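Local atomic coordinates of Esterase/lipase (Lactobacillus rhamnosus, PDB entry 4N5H), a protein that probably hydrolyses carboxylic ester bonds, and may transfer acyl groups, as an esterase of the alpha/beta hydrolase fold. Residues G212-Q215 / A216-D219; L221-S224 / Q225-G229; V110-R113 / G114-Q117; F245-Q248 / S249-L252. The protein carries 1 engineered substitution. All coordinates share one frame; numbering follows the deposited sequence.

Overall arrangement
All four contacts are local ones, each at the start of a helix of one alpha/beta hydrolase chain. Interactions 1 and 3 meet through a salt bridge, D214 OD2 to R113 NH1, 2.8 Å; their centres are 12 Å apart. Interaction 2 follows interaction 1 along the chain, and Q225 packs on the backbone of V218 and D219. Interaction 2 also touches interaction 3 through L221 and L112, and interaction 4 through F223 and L252. Interactions 3 and 4 do not touch; their nearest atoms are about 13 Å apart. Interaction 4 reaches the probable catalytic triad of S146, H278 and D243, whose residues F245 touches.

Interaction 1 of 4, residues G212-Q215 / A216-D219; sequences GGDQ and ALVD. Engineered in segment 216-219: V218 (natural residue Ala).
The carbonyl oxygen D214 O takes two backbone N-H groups of the next turn. V218 N reaches it at 3.0 Å in a nearly straight bond, 165° at the hydrogen, and lies in the carbonyl plane. L217 N stands at 2.9 Å from D214 O, but that bond is bent and weak. The D214 carboxylate works at the same turn. Its CG is anti to the backbone N (chi1 -178°), which brings OD1 over the start of the helix. There OD1 accepts from A216 N at 2.9 Å, with the donor above the carboxylate plane. The methyl A216 CB also lies close to OD1. This makes D214 the N-cap of the short helix 215-218, which follows helix 203-211 after a turn through G212 and G213. Both glycines have positive phi, a backbone shape that favours glycine. The second oxygen, D214 OD2, pairs with R113 in a salt bridge. An alanine in place of D214 would probably leave A216 N without its cap and R113 without this carboxylate. L217 crosses D214 at a slant, with CG 4.0 Å from OD2 and CD1 against D214 CB. L217 is buried, although the contact as a whole is at the surface. Q215 and V218 run side by side in the same direction. V218 is an engineered residue, alanine in the natural protein, and its CG2 lies 3.9 Å from Q215 NE2. The turn closes with D219 N bonded to Q215 O at 3.0 Å, the donor tilted 30° from the carbonyl plane.

Interaction 2 of 4, residues L221-S224 / Q225-G229; sequences LNFS and QVVKG
N222 and Q225 meet at the start of the short helix 223-226, where N222 holds the N-cap position. The cap residue makes no side-chain capping bond; Q225 instead reaches back. Q225 OE1 takes N222 N at 2.9 Å, in the carbonyl plane. It also takes N222 ND2 at 2.9 Å, from above that plane. This second bond is nearly straight and lies in the amide plane of N222. L221 N adds a weak bond. A leucine at Q225 would probably leave N222 N without this acceptor and N222 ND2 with less to hold its rotation. The S190 hydroxyl is a further partner of ND2. The tight side is buried and apolar. F223 CG is anti to the backbone N (chi1 179°), and the ring turns one face to V227. V227 CB makes a CH-pi contact, 4.1 Å from the ring centroid, and V227 CG2 touches F223 CZ. Helices 147-158 and 246-258 also pack on this ring. The other side faces solvent more. S224 is partly exposed and its OG bonds to E188. K228 is exposed; its chain bends back, and K228 NZ bonds to Q225 O at 2.9 Å.

Interaction 3 of 4, residues V110-R113 / G114-Q117; sequences VDLR and GQIQ
Helix 112-129 of the alpha/beta hydrolase fold begins here, with D111 as its N-cap. The D111 carboxylate turns back over the first turn, its CG between the backbone N and the carbonyl carbon (chi1 60°). D111 OD1 then faces two backbone N-H groups. R113 N is 3.0 Å away and G114 N 3.4 Å away, and both bonds are weak. The helical bonds start with Q115 N to D111 O at 3.2 Å. The next, I116 N to L112 O at 3.0 Å, is close to straight at 168°. V110 folds against the same turn. Its CG2 meets Q115 CG at 3.9 Å, and its CB lies over G114 CA. This approach of V110 is consistent with a glycine at position G114. On the buried side L112 and I116 point the same way. L112 CD1 touches I116 CG1 at 3.8 Å, and both residues pack on helix 147-158. On another side R113 and Q117 run alongside each other. Q117 NE2 lies 3.7 Å from R113 CG, with the amide and guanidinium planes 62° apart. The guanidinium pairs with D214, and Q117 NE2 bonds to F168 O. Q115 NE2 donates to the carbonyls of R105 and W77, whereas the buried Q115 OE1 has no partner. The arrangement is that of an Asp N-cap, here with weak bonds, at the start of an alpha/beta hydrolase helix.

Interaction 4 of 4, residues F245-Q248 / S249-L252; sequences FYLQ and SQAL
The Y246 ring has Q250 over one face. Q250 CG makes the CH-pi contact, 4.0 Å from the ring centroid and 17° off the normal, offset toward the rim. The Q250 amide continues over the same ring, stacked with its plane 21° from the ring plane. Q250 CD is 3.5 Å from Y246 CE2. With Y246 CG anti to the backbone N, the ring lies beside the next turn, where the extended Q250 chain carries its amide over it. S249 CB approaches the ring obliquely. Helix 246-258 connects strands 235-240 and 263-268 in a beta-alpha-beta unit. Its first turns are held by Q250 N to Y246 O, 2.9 Å and 167°, and by L252 N to Q248 O at 2.9 Å. F245 is the N-cap residue. A water bridges F245 O, at 3.0 Å, and S249 OG, at 2.7 Å. The F245 ring meets that of H278, and F245 N bonds to D243; both partners belong to the probable triad. Q248 OE1 accepts from E188 N. The Y246–Q250 pairing joins face to face by dispersion and CH-pi contact, while the backbone and the water supply the hydrogen bonds across this turn.

Interaction 1 of 4, residues G212-Q215 / A216-D219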
ATOM      1  N   GLY A 212     -36.449   2.788 -18.358  1.00 19.41           N
ATOM      2  CA  GLY A 212     -37.000   3.924 -17.671  1.00 22.76           C
ATOM      3  C   GLY A 212     -38.435   4.223 -18.024  1.00 22.30           C
ATOM      4  O   GLY A 212     -38.864   5.344 -17.832  1.00 22.69           O
ATOM      5  N   GLY A 213     -39.177   3.209 -18.445  1.00 22.12           N
ATOM      6  CA  GLY A 213     -40.588   3.328 -18.910  1.00 24.43           C
ATOM      7  C   GLY A 213     -40.754   3.899 -20.314  1.00 21.60           C
ATOM      8  O   GLY A 213     -41.876   4.007 -20.884  1.00 20.18           O
ATOM      9  N   ASP A 214     -39.649   4.271 -20.950  1.00 17.07           N
ATOM     10  CA  ASP A 214     -39.752   4.850 -22.280  1.00 14.96           C
ATOM     11  C   ASP A 214     -39.887   3.737 -23.282  1.00 16.51           C
ATOM     12  O   ASP A 214     -38.930   2.929 -23.516  1.00 16.27           O
ATOM     13  CB  ASP A 214     -38.468   5.668 -22.553  1.00 15.66           C
ATOM     14  CG  ASP A 214     -38.430   6.378 -23.864  1.00 18.66           C
ATOM     15  OD1 ASP A 214     -39.178   6.051 -24.796  1.00 19.28           O
ATOM     16  OD2 ASP A 214     -37.549   7.313 -23.967  1.00 20.58           O
ATOM     17  N   GLN A 215     -41.012   3.673 -24.006  1.00 16.80           N
ATOM     18  CA  GLN A 215     -41.236   2.628 -24.979  1.00 16.63           C
ATOM     19  C   GLN A 215     -40.287   2.649 -26.150  1.00 17.96           C
ATOM     20  O   GLN A 215     -40.046   1.593 -26.720  1.00 18.78           O
ATOM     21  CB  GLN A 215     -42.727   2.644 -25.507  1.00 20.87           C
ATOM     22  CG  GLN A 215     -43.585   2.426 -24.350  1.00 26.18           C
ATOM     23  CD  GLN A 215     -43.447   1.067 -23.694  1.00 30.36           C
ATOM     24  OE1 GLN A 215     -43.541   0.075 -24.387  1.00 31.31           O
ATOM     25  NE2 GLN A 215     -43.155   1.019 -22.411  1.00 33.67           N
ATOM     26  N   ALA A 216     -39.733   3.828 -26.503  1.00 15.77           N
ATOM     27  CA  ALA A 216     -38.728   3.856 -27.513  1.00 17.32           C
ATOM     28  C   ALA A 216     -37.456   3.147 -27.061  1.00 15.69           C
ATOM     29  O   ALA A 216     -36.781   2.586 -27.926  1.00 18.49           O
ATOM     30  CB  ALA A 216     -38.372   5.273 -27.925  1.00 17.41           C
ATOM     31  N   LEU A 217     -37.146   3.152 -25.785  1.00 15.46           N
ATOM     32  CA  LEU A 217     -35.986   2.399 -25.277  1.00 15.17           C
ATOM     33  C   LEU A 217     -36.313   0.908 -25.251  1.00 16.61           C
ATOM     34  O   LEU A 217     -35.533   0.049 -25.613  1.00 15.54           O
ATOM     35  CB  LEU A 217     -35.531   2.910 -23.923  1.00 16.12           C
ATOM     36  CG  LEU A 217     -34.868   4.316 -23.957  1.00 17.41           C
ATOM     37  CD1 LEU A 217     -34.471   4.727 -22.586  1.00 17.48           C
ATOM     38  CD2 LEU A 217     -33.730   4.432 -25.004  1.00 19.99           C
ATOM     39  N   VAL A 218     -37.540   0.604 -24.804  1.00 15.71           N
ATOM     40  CA  VAL A 218     -37.992  -0.820 -24.834  1.00 15.98           C
ATOM     41  C   VAL A 218     -37.810  -1.386 -26.213  1.00 19.29           C
ATOM     42  O   VAL A 218     -37.301  -2.544 -26.302  1.00 19.90           O
ATOM     43  CB  VAL A 218     -39.477  -0.982 -24.317  1.00 17.95           C
ATOM     44  CG1 VAL A 218     -39.972  -2.426 -24.594  1.00 21.59           C
ATOM     45  CG2 VAL A 218     -39.647  -0.534 -22.874  1.00 18.68           C
ATOM     46  N   ASP A 219     -38.126  -0.623 -27.275  1.00 17.54           N
ATOM     47  CA  ASP A 219     -38.014  -1.063 -28.656  1.00 20.09           C
ATOM     48  C   ASP A 219     -36.622  -1.033 -29.249  1.00 19.00           C
ATOM     49  O   ASP A 219     -36.429  -1.470 -30.404  1.00 19.03           O
ATOM     50  CB  ASP A 219     -38.964  -0.230 -29.588  1.00 24.49           C
ATOM     51  CG  ASP A 219     -40.506  -0.486 -29.286  1.00 30.68           C
ATOM     52  OD1 ASP A 219     -40.827  -1.415 -28.596  1.00 31.68           O
ATOM     53  OD2 ASP A 219     -41.318   0.379 -29.654  1.00 33.61           O
TER

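Interaction 2 of 4, residues L221-S224 / Q225-G229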
ATOM      1  N   LEU A 221     -33.631  -1.826 -26.934  1.00 18.92           N
ATOM      2  CA  LEU A 221     -32.842  -2.312 -25.746  1.00 21.46           C
ATOM      3  C   LEU A 221     -31.865  -3.423 -26.210  1.00 19.45           C
ATOM      4  O   LEU A 221     -30.899  -3.656 -25.513  1.00 19.54           O
ATOM      5  CB  LEU A 221     -33.751  -2.952 -24.690  1.00 25.72           C
ATOM      6  CG  LEU A 221     -34.482  -2.319 -23.576  1.00 28.55           C
ATOM      7  CD1 LEU A 221     -34.632  -3.355 -22.505  1.00 34.61           C
ATOM      8  CD2 LEU A 221     -33.806  -1.119 -23.018  1.00 31.07           C
ATOM      9  N   ASN A 222     -32.183  -4.122 -27.308  1.00 17.08           N
ATOM     10  CA  ASN A 222     -31.476  -5.331 -27.738  1.00 16.74           C
ATOM     11  C   ASN A 222     -30.724  -5.050 -28.990  1.00 16.60           C
ATOM     12  O   ASN A 222     -31.156  -4.316 -29.884  1.00 16.36           O
ATOM     13  CB  ASN A 222     -32.465  -6.478 -27.935  1.00 16.82           C
ATOM     14  CG  ASN A 222     -33.201  -6.845 -26.678  1.00 20.11           C
ATOM     15  OD1 ASN A 222     -32.737  -7.641 -25.878  1.00 20.90           O
ATOM     16  ND2 ASN A 222     -34.371  -6.217 -26.467  1.00 21.05           N
ATOM     17  N   PHE A 223     -29.532  -5.620 -29.131  1.00 14.93           N
ATOM     18  CA  PHE A 223     -28.801  -5.478 -30.401  1.00 14.72           C
ATOM     19  C   PHE A 223     -29.646  -5.858 -31.604  1.00 15.14           C
ATOM     20  O   PHE A 223     -29.540  -5.242 -32.658  1.00 17.76           O
ATOM     21  CB  PHE A 223     -27.498  -6.301 -30.343  1.00 16.55           C
ATOM     22  CG  PHE A 223     -26.695  -6.237 -31.572  1.00 14.10           C
ATOM     23  CD1 PHE A 223     -25.890  -5.158 -31.796  1.00 14.23           C
ATOM     24  CD2 PHE A 223     -26.675  -7.295 -32.456  1.00 16.06           C
ATOM     25  CE1 PHE A 223     -25.131  -5.036 -32.942  1.00 15.67           C
ATOM     26  CE2 PHE A 223     -25.901  -7.226 -33.588  1.00 15.66           C
ATOM     27  CZ  PHE A 223     -25.132  -6.080 -33.829  1.00 16.63           C
ATOM     28  N   SER A 224     -30.428  -6.923 -31.487  1.00 16.55           N
ATOM     29  CA  SER A 224     -31.260  -7.374 -32.575  1.00 17.65           C
ATOM     30  C   SER A 224     -32.238  -6.263 -33.022  1.00 19.90           C
ATOM     31  O   SER A 224     -32.736  -6.359 -34.132  1.00 18.01           O
ATOM     32  CB  SER A 224     -32.060  -8.584 -32.148  1.00 16.79           C
ATOM     33  OG  SER A 224     -32.846  -8.411 -30.987  1.00 17.78           O
ATOM     34  N   GLN A 225     -32.548  -5.292 -32.128  1.00 18.06           N
ATOM     35  CA  GLN A 225     -33.446  -4.163 -32.479  1.00 18.57           C
ATOM     36  C   GLN A 225     -32.729  -3.019 -33.078  1.00 22.45           C
ATOM     37  O   GLN A 225     -33.337  -2.257 -33.804  1.00 28.68           O
ATOM     38  CB  GLN A 225     -34.207  -3.691 -31.273  1.00 19.89           C
ATOM     39  CG  GLN A 225     -35.213  -4.645 -30.769  1.00 19.69           C
ATOM     40  CD  GLN A 225     -35.630  -4.413 -29.377  1.00 21.35           C
ATOM     41  OE1 GLN A 225     -34.863  -4.132 -28.476  1.00 19.75           O
ATOM     42  NE2 GLN A 225     -36.939  -4.611 -29.153  1.00 21.87           N
ATOM     43  N   VAL A 226     -31.429  -2.799 -32.800  1.00 17.25           N
ATOM     44  CA  VAL A 226     -30.716  -1.685 -33.409  1.00 16.08           C
ATOM     45  C   VAL A 226     -29.871  -2.030 -34.635  1.00 18.08           C
ATOM     46  O   VAL A 226     -29.464  -1.153 -35.357  1.00 17.67           O
ATOM     47  CB  VAL A 226     -29.853  -0.953 -32.309  1.00 15.44           C
ATOM     48  CG1 VAL A 226     -30.759  -0.283 -31.282  1.00 17.99           C
ATOM     49  CG2 VAL A 226     -28.956  -1.921 -31.586  1.00 14.70           C
ATOM     50  N   VAL A 227     -29.682  -3.318 -34.910  1.00 17.20           N
ATOM     51  CA  VAL A 227     -28.821  -3.781 -35.983  1.00 17.32           C
ATOM     52  C   VAL A 227     -29.426  -3.585 -37.387  1.00 18.63           C
ATOM     53  O   VAL A 227     -28.688  -3.429 -38.374  1.00 19.36           O
ATOM     54  CB  VAL A 227     -28.442  -5.287 -35.774  1.00 17.84           C
ATOM     55  CG1 VAL A 227     -29.658  -6.200 -35.910  1.00 19.26           C
ATOM     56  CG2 VAL A 227     -27.391  -5.708 -36.735  1.00 19.40           C
ATOM     57  N   LYS A 228     -30.741  -3.522 -37.429  1.00 22.15           N
ATOM     58  CA  LYS A 228     -31.527  -3.681 -38.705  1.00 26.26           C
ATOM     59  C   LYS A 228     -31.184  -2.597 -39.671  1.00 23.41           C
ATOM     60  O   LYS A 228     -31.264  -1.400 -39.334  1.00 22.58           O
ATOM     61  CB  LYS A 228     -33.020  -3.639 -38.403  1.00 31.08           C
ATOM     62  CG  LYS A 228     -33.487  -4.730 -37.426  1.00 41.03           C
ATOM     63  CD  LYS A 228     -34.977  -4.643 -37.067  1.00 45.60           C
ATOM     64  CE  LYS A 228     -35.458  -3.203 -36.692  1.00 52.01           C
ATOM     65  NZ  LYS A 228     -35.829  -2.884 -35.248  1.00 58.74           N
ATOM     66  N   GLY A 229     -30.661  -2.968 -40.832  1.00 28.72           N
ATOM     67  CA  GLY A 229     -30.584  -2.064 -41.964  1.00 27.55           C
ATOM     68  C   GLY A 229     -29.301  -1.296 -42.082  1.00 29.20           C
ATOM     69  O   GLY A 229     -29.219  -0.368 -42.841  1.00 28.82           O
TER

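Interaction 3 of 4, residues V110-R113 / G114-Q117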
ATOM      1  N   VAL A 110     -29.926   6.914 -13.715  1.00 16.71           N
ATOM      2  CA  VAL A 110     -30.253   7.167 -15.105  1.00 16.59           C
ATOM      3  C   VAL A 110     -30.905   5.886 -15.677  1.00 15.50           C
ATOM      4  O   VAL A 110     -31.027   4.833 -15.003  1.00 16.78           O
ATOM      5  CB  VAL A 110     -28.995   7.516 -15.931  1.00 17.31           C
ATOM      6  CG1 VAL A 110     -28.410   8.815 -15.409  1.00 19.66           C
ATOM      7  CG2 VAL A 110     -27.967   6.412 -15.787  1.00 18.41           C
ATOM      8  N   ASP A 111     -31.318   5.988 -16.927  1.00 16.33           N
ATOM      9  CA  ASP A 111     -31.734   4.853 -17.698  1.00 14.26           C
ATOM     10  C   ASP A 111     -30.735   4.638 -18.849  1.00 14.90           C
ATOM     11  O   ASP A 111     -29.647   5.250 -18.828  1.00 14.57           O
ATOM     12  CB  ASP A 111     -33.189   4.997 -18.241  1.00 15.07           C
ATOM     13  CG  ASP A 111     -33.394   6.153 -19.120  1.00 19.15           C
ATOM     14  OD1 ASP A 111     -32.470   6.600 -19.819  1.00 17.10           O
ATOM     15  OD2 ASP A 111     -34.567   6.631 -19.223  1.00 20.15           O
ATOM     16  N   LEU A 112     -31.073   3.724 -19.747  1.00 14.71           N
ATOM     17  CA  LEU A 112     -30.130   3.357 -20.828  1.00 14.95           C
ATOM     18  C   LEU A 112     -29.749   4.559 -21.638  1.00 14.81           C
ATOM     19  O   LEU A 112     -28.632   4.712 -22.045  1.00 15.88           O
ATOM     20  CB  LEU A 112     -30.770   2.272 -21.678  1.00 15.33           C
ATOM     21  CG  LEU A 112     -29.981   1.888 -22.981  1.00 17.03           C
ATOM     22  CD1 LEU A 112     -28.535   1.420 -22.623  1.00 17.10           C
ATOM     23  CD2 LEU A 112     -30.739   0.814 -23.748  1.00 19.24           C
ATOM     24  N   ARG A 113     -30.695   5.475 -21.914  1.00 14.34           N
ATOM     25  CA  ARG A 113     -30.352   6.656 -22.693  1.00 15.45           C
ATOM     26  C   ARG A 113     -29.261   7.485 -22.045  1.00 14.03           C
ATOM     27  O   ARG A 113     -28.349   7.989 -22.743  1.00 15.72           O
ATOM     28  CB  ARG A 113     -31.616   7.508 -23.039  1.00 15.37           C
ATOM     29  CG  ARG A 113     -31.317   8.793 -23.719  1.00 16.55           C
ATOM     30  CD  ARG A 113     -32.563   9.594 -24.021  1.00 16.94           C
ATOM     31  NE  ARG A 113     -33.412   9.011 -25.039  1.00 17.37           N
ATOM     32  CZ  ARG A 113     -34.572   8.399 -24.796  1.00 19.10           C
ATOM     33  NH1 ARG A 113     -34.978   8.201 -23.512  1.00 19.82           N
ATOM     34  NH2 ARG A 113     -35.310   7.920 -25.819  1.00 16.94           N
ATOM     35  N   GLY A 114     -29.342   7.693 -20.717  1.00 13.81           N
ATOM     36  CA  GLY A 114     -28.327   8.505 -19.964  1.00 12.41           C
ATOM     37  C   GLY A 114     -26.964   7.782 -20.125  1.00 14.63           C
ATOM     38  O   GLY A 114     -25.965   8.479 -20.330  1.00 13.30           O
ATOM     39  N   GLN A 115     -26.954   6.481 -20.066  1.00 13.20           N
ATOM     40  CA  GLN A 115     -25.676   5.678 -20.196  1.00 13.74           C
ATOM     41  C   GLN A 115     -25.064   5.856 -21.573  1.00 13.28           C
ATOM     42  O   GLN A 115     -23.853   6.114 -21.727  1.00 12.67           O
ATOM     43  CB  GLN A 115     -25.831   4.179 -19.857  1.00 13.62           C
ATOM     44  CG  GLN A 115     -26.273   4.054 -18.414  1.00 14.10           C
ATOM     45  CD  GLN A 115     -26.275   2.655 -17.931  1.00 16.84           C
ATOM     46  OE1 GLN A 115     -26.595   1.706 -18.651  1.00 18.46           O
ATOM     47  NE2 GLN A 115     -25.856   2.494 -16.708  1.00 16.39           N
ATOM     48  N   ILE A 116     -25.895   5.755 -22.602  1.00 13.67           N
ATOM     49  CA  ILE A 116     -25.467   5.955 -23.975  1.00 13.58           C
ATOM     50  C   ILE A 116     -24.997   7.366 -24.236  1.00 12.84           C
ATOM     51  O   ILE A 116     -23.954   7.580 -24.848  1.00 13.08           O
ATOM     52  CB  ILE A 116     -26.594   5.534 -24.967  1.00 12.98           C
ATOM     53  CG1 ILE A 116     -26.844   3.984 -24.861  1.00 14.43           C
ATOM     54  CG2 ILE A 116     -26.256   6.073 -26.350  1.00 15.02           C
ATOM     55  CD1 ILE A 116     -25.745   3.119 -25.503  1.00 15.37           C
ATOM     56  N   GLN A 117     -25.673   8.341 -23.644  1.00 12.39           N
ATOM     57  CA  GLN A 117     -25.260   9.748 -23.787  1.00 13.61           C
ATOM     58  C   GLN A 117     -23.900   9.973 -23.131  1.00 12.36           C
ATOM     59  O   GLN A 117     -23.039  10.662 -23.719  1.00 12.97           O
ATOM     60  CB  GLN A 117     -26.309  10.679 -23.223  1.00 13.94           C
ATOM     61  CG  GLN A 117     -27.499  10.756 -24.136  1.00 14.90           C
ATOM     62  CD  GLN A 117     -28.636  11.696 -23.596  1.00 19.97           C
ATOM     63  OE1 GLN A 117     -28.596  12.176 -22.470  1.00 22.76           O
ATOM     64  NE2 GLN A 117     -29.623  11.962 -24.430  1.00 20.72           N
TER

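Interaction 4 of 4, residues F245-Q248 / S249-L252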
ATOM      1  N   PHE A 245     -22.935 -16.471 -19.025  1.00 16.93           N
ATOM      2  CA  PHE A 245     -23.794 -15.868 -20.089  1.00 17.67           C
ATOM      3  C   PHE A 245     -23.592 -16.425 -21.449  1.00 16.04           C
ATOM      4  O   PHE A 245     -23.903 -15.789 -22.464  1.00 17.50           O
ATOM      5  CB  PHE A 245     -23.577 -14.349 -20.106  1.00 18.20           C
ATOM      6  CG  PHE A 245     -24.152 -13.653 -18.907  1.00 21.22           C
ATOM      7  CD1 PHE A 245     -23.380 -13.411 -17.797  1.00 21.11           C
ATOM      8  CD2 PHE A 245     -25.498 -13.332 -18.880  1.00 30.66           C
ATOM      9  CE1 PHE A 245     -23.822 -12.699 -16.689  1.00 29.59           C
ATOM     10  CE2 PHE A 245     -25.992 -12.683 -17.732  1.00 33.23           C
ATOM     11  CZ  PHE A 245     -25.129 -12.311 -16.690  1.00 32.31           C
ATOM     12  N   TYR A 246     -23.162 -17.671 -21.592  1.00 16.12           N
ATOM     13  CA  TYR A 246     -22.889 -18.228 -22.905  1.00 17.12           C
ATOM     14  C   TYR A 246     -24.169 -18.205 -23.767  1.00 16.52           C
ATOM     15  O   TYR A 246     -24.078 -18.040 -24.981  1.00 15.06           O
ATOM     16  CB  TYR A 246     -22.375 -19.682 -22.774  1.00 17.49           C
ATOM     17  CG  TYR A 246     -22.023 -20.365 -24.054  1.00 18.20           C
ATOM     18  CD1 TYR A 246     -21.129 -19.820 -25.032  1.00 16.90           C
ATOM     19  CD2 TYR A 246     -22.631 -21.603 -24.370  1.00 21.32           C
ATOM     20  CE1 TYR A 246     -20.794 -20.478 -26.177  1.00 19.83           C
ATOM     21  CE2 TYR A 246     -22.284 -22.249 -25.541  1.00 22.77           C
ATOM     22  CZ  TYR A 246     -21.372 -21.714 -26.429  1.00 22.57           C
ATOM     23  OH  TYR A 246     -21.064 -22.342 -27.580  1.00 26.69           O
ATOM     24  N   LEU A 247     -25.340 -18.401 -23.165  1.00 16.61           N
ATOM     25  CA  LEU A 247     -26.532 -18.378 -23.988  1.00 20.24           C
ATOM     26  C   LEU A 247     -26.710 -17.059 -24.728  1.00 19.82           C
ATOM     27  O   LEU A 247     -27.227 -16.995 -25.841  1.00 18.57           O
ATOM     28  CB  LEU A 247     -27.804 -18.623 -23.170  1.00 24.77           C
ATOM     29  CG  LEU A 247     -28.099 -20.054 -22.700  1.00 38.82           C
ATOM     30  CD1 LEU A 247     -29.605 -20.059 -22.375  1.00 40.84           C
ATOM     31  CD2 LEU A 247     -27.706 -21.158 -23.716  1.00 42.27           C
ATOM     32  N   GLN A 248     -26.311 -15.961 -24.089  1.00 20.13           N
ATOM     33  CA  GLN A 248     -26.296 -14.665 -24.793  1.00 16.99           C
ATOM     34  C   GLN A 248     -25.394 -14.608 -26.019  1.00 16.20           C
ATOM     35  O   GLN A 248     -25.692 -13.966 -26.996  1.00 16.41           O
ATOM     36  CB  GLN A 248     -25.898 -13.571 -23.821  1.00 17.86           C
ATOM     37  CG  GLN A 248     -26.941 -13.272 -22.778  1.00 18.57           C
ATOM     38  CD  GLN A 248     -28.032 -12.333 -23.288  1.00 19.51           C
ATOM     39  OE1 GLN A 248     -27.774 -11.414 -24.068  1.00 18.42           O
ATOM     40  NE2 GLN A 248     -29.259 -12.607 -22.906  1.00 19.07           N
ATOM     41  N   SER A 249     -24.179 -15.188 -25.924  1.00 14.52           N
ATOM     42  CA  SER A 249     -23.318 -15.293 -27.045  1.00 13.35           C
ATOM     43  C   SER A 249     -23.944 -16.155 -28.166  1.00 15.01           C
ATOM     44  O   SER A 249     -23.870 -15.800 -29.343  1.00 15.59           O
ATOM     45  CB  SER A 249     -21.929 -15.885 -26.629  1.00 16.41           C
ATOM     46  OG  SER A 249     -21.149 -14.937 -25.917  1.00 17.44           O
ATOM     47  N   GLN A 250     -24.560 -17.268 -27.784  1.00 16.91           N
ATOM     48  CA  GLN A 250     -25.270 -18.101 -28.790  1.00 17.93           C
ATOM     49  C   GLN A 250     -26.391 -17.290 -29.472  1.00 17.73           C
ATOM     50  O   GLN A 250     -26.531 -17.354 -30.683  1.00 19.41           O
ATOM     51  CB  GLN A 250     -25.885 -19.351 -28.178  1.00 21.49           C
ATOM     52  CG  GLN A 250     -24.804 -20.278 -27.623  1.00 24.13           C
ATOM     53  CD  GLN A 250     -25.394 -21.581 -27.111  1.00 27.17           C
ATOM     54  OE1 GLN A 250     -26.104 -21.631 -26.114  1.00 31.47           O
ATOM     55  NE2 GLN A 250     -25.029 -22.635 -27.768  1.00 33.49           N
ATOM     56  N   ALA A 251     -27.144 -16.559 -28.711  1.00 18.29           N
ATOM     57  CA  ALA A 251     -28.232 -15.717 -29.251  1.00 19.84           C
ATOM     58  C   ALA A 251     -27.674 -14.671 -30.167  1.00 21.15           C
ATOM     59  O   ALA A 251     -28.213 -14.422 -31.276  1.00 19.20           O
ATOM     60  CB  ALA A 251     -29.038 -15.063 -28.150  1.00 19.90           C
ATOM     61  N   LEU A 252     -26.589 -13.991 -29.753  1.00 17.62           N
ATOM     62  CA  LEU A 252     -25.975 -13.011 -30.622  1.00 18.39           C
ATOM     63  C   LEU A 252     -25.449 -13.530 -31.933  1.00 16.80           C
ATOM     64  O   LEU A 252     -25.553 -12.882 -32.980  1.00 18.40           O
ATOM     65  CB  LEU A 252     -24.787 -12.315 -29.910  1.00 18.71           C
ATOM     66  CG  LEU A 252     -24.224 -11.149 -30.656  1.00 18.60           C
ATOM     67  CD1 LEU A 252     -25.282 -10.104 -31.012  1.00 20.19           C
ATOM     68  CD2 LEU A 252     -23.207 -10.458 -29.694  1.00 18.69           C
TER
HETATM   69  O   HOH W   1     -22.080 -13.712 -23.682  1.00 16.48           O